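Local coordinates for glycerol Dehydrogenase (Unidentified, PDB 5XN8), which probably catalyses the NAD-dependent oxidation of glycerol to dihydroxyacetone, as a member of the iron-containing alcohol dehydrogenase family, at residues Ser119-Thr124 / Ile243-Ser248. Numbering follows the deposited sequence.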
loop_
_atom_site.group_PDB
_atom_site.type_symbol
_atom_site.label_atom_id
_atom_site.label_comp_id
_atom_site.label_asym_id
_atom_site.label_seq_id
_atom_site.Cartn_x
_atom_site.Cartn_y
_atom_site.Cartn_z
ATOM N N SER A 119 -2.547 35.272 -17.580
ATOM C CA SER A 119 -1.259 35.499 -16.896
ATOM C C SER A 119 -1.346 35.907 -15.423
ATOM O O SER A 119 -0.320 35.973 -14.747
ATOM C CB SER A 119 -0.466 36.557 -17.661
ATOM O OG SER A 119 -1.192 37.771 -17.730
ATOM N N THR A 120 -2.556 36.200 -14.943
ATOM C CA THR A 120 -2.811 36.546 -13.549
ATOM C C THR A 120 -4.164 35.983 -13.133
ATOM O O THR A 120 -4.939 35.524 -13.980
ATOM C CB THR A 120 -2.802 38.077 -13.307
ATOM O OG1 THR A 120 -3.018 38.336 -11.919
ATOM C CG2 THR A 120 -3.838 38.815 -14.189
ATOM N N ASP A 121 -4.431 36.019 -11.826
ATOM C CA ASP A 121 -5.720 35.603 -11.256
ATOM C C ASP A 121 -6.573 36.809 -10.819
ATOM O O ASP A 121 -7.584 36.648 -10.125
ATOM C CB ASP A 121 -5.509 34.592 -10.112
ATOM C CG ASP A 121 -4.662 35.136 -8.962
ATOM O OD1 ASP A 121 -4.187 36.293 -9.037
ATOM O OD2 ASP A 121 -4.475 34.370 -7.975
ATOM N N ALA A 122 -6.169 38.004 -11.271
ATOM C CA ALA A 122 -6.899 39.236 -11.037
ATOM C C ALA A 122 -8.308 39.296 -11.653
ATOM O O ALA A 122 -9.199 39.840 -11.012
ATOM C CB ALA A 122 -6.079 40.433 -11.519
ATOM N N PRO A 123 -8.511 38.762 -12.885
ATOM C CA PRO A 123 -9.792 38.971 -13.586
ATOM C C PRO A 123 -11.089 38.719 -12.788
ATOM O O PRO A 123 -12.041 39.477 -12.958
ATOM C CB PRO A 123 -9.702 38.004 -14.767
ATOM C CG PRO A 123 -8.249 37.946 -15.081
ATOM C CD PRO A 123 -7.534 38.080 -13.763
ATOM N N THR A 124 -11.115 37.690 -11.936
ATOM C CA THR A 124 -12.304 37.365 -11.133
ATOM C C THR A 124 -12.451 38.217 -9.866
ATOM O O THR A 124 -13.550 38.291 -9.300
ATOM C CB THR A 124 -12.312 35.876 -10.679
ATOM O OG1 THR A 124 -11.220 35.633 -9.785
ATOM C CG2 THR A 124 -12.196 34.932 -11.867
ATOM N N ILE A 243 -10.616 32.626 -6.911
ATOM C CA ILE A 243 -11.429 32.332 -5.711
ATOM C C ILE A 243 -10.482 31.993 -4.563
ATOM O O ILE A 243 -10.697 32.415 -3.432
ATOM C CB ILE A 243 -12.422 31.154 -5.932
ATOM C CG1 ILE A 243 -13.447 31.445 -7.038
ATOM C CG2 ILE A 243 -13.147 30.793 -4.636
ATOM C CD1 ILE A 243 -14.364 32.616 -6.793
ATOM N N GLY A 244 -9.433 31.233 -4.869
ATOM C CA GLY A 244 -8.413 30.859 -3.896
ATOM C C GLY A 244 -7.759 31.997 -3.139
ATOM O O GLY A 244 -7.684 31.943 -1.923
ATOM N N PHE A 245 -7.299 33.040 -3.828
ATOM C CA PHE A 245 -6.576 34.126 -3.141
ATOM C C PHE A 245 -7.526 35.090 -2.416
ATOM O O PHE A 245 -7.233 35.531 -1.296
ATOM C CB PHE A 245 -5.585 34.844 -4.090
ATOM C CG PHE A 245 -6.120 36.099 -4.748
ATOM C CD1 PHE A 245 -6.105 37.314 -4.075
ATOM C CD2 PHE A 245 -6.602 36.069 -6.054
ATOM C CE1 PHE A 245 -6.585 38.471 -4.680
ATOM C CE2 PHE A 245 -7.087 37.216 -6.661
ATOM C CZ PHE A 245 -7.080 38.423 -5.977
ATOM N N GLU A 246 -8.658 35.403 -3.047
ATOM C CA GLU A 246 -9.576 36.415 -2.529
ATOM C C GLU A 246 -10.396 35.926 -1.340
ATOM O O GLU A 246 -10.634 36.695 -0.402
ATOM C CB GLU A 246 -10.513 36.901 -3.639
ATOM C CG GLU A 246 -11.371 38.097 -3.246
ATOM C CD GLU A 246 -12.186 38.629 -4.403
ATOM O OE1 GLU A 246 -12.978 37.851 -4.991
ATOM O OE2 GLU A 246 -12.034 39.831 -4.725
ATOM N N SER A 247 -10.844 34.667 -1.396
ATOM C CA SER A 247 -11.717 34.082 -0.375
ATOM C C SER A 247 -11.046 33.064 0.559
ATOM O O SER A 247 -11.664 32.635 1.542
ATOM C CB SER A 247 -12.936 33.440 -1.047
ATOM O OG SER A 247 -13.721 34.423 -1.704
ATOM N N SER A 248 -9.808 32.663 0.270
ATOM C CA SER A 248 -9.033 31.830 1.203
ATOM C C SER A 248 -7.895 32.641 1.832
ATOM O O SER A 248 -7.743 32.627 3.050
ATOM C CB SER A 248 -8.527 30.558 0.512
ATOM O OG SER A 248 -8.670 29.420 1.349
HETATM O O HOH W 1 -12.013 36.108 -7.387
#
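Glu-246 OE1 accepts a hydrogen bond from a water at 3.1 Å, and that water is also hydrogen-bonded to Thr-124 OG1 at 2.6 Å, so a single solvent molecule joins helix 228-247 to the loop that follows strand 111-115. An extended side chain (chi1 -172°, chi2 175°) brings the Glu-246 carboxylate within reach of this water. Asn-146 ND2 supplies OE1 with a second hydrogen bond and also donates to Thr-124 O, while the backbone N of Ala-126 serves OE2; both carboxylate oxygens are thus engaged.

The closest direct contact between the segments is that of Asp-121 with Phe-245. Asp-121 OD2 sits 3.3 Å from Phe-245 CD2, and its carboxylate is inclined 33° to the ring, approaching obliquely. Asp-121 O lies at the ring's edge, in its plane, 3.5 Å from Phe-245 CE2. One face of the ring is covered from within its own helix by Glu-246 CB, 4.3 Å above the centre. On the loop side, Thr-120 OG1 accepts from Ala-122 N at 3.2 Å, an ST turn that folds the backbone around Asp-121.

Ser-241 OG hydrogen-bonds Asp-121 OD2, and Asp-171, a ligand of the bound zinc ion, accepts from Asp-121 N. These bonds fix Asp-121, probably a glycerol-binding residue, with its side chain about 4 Å from the zinc ion, while the bond network of Glu-246 holds the loop on helix 228-247.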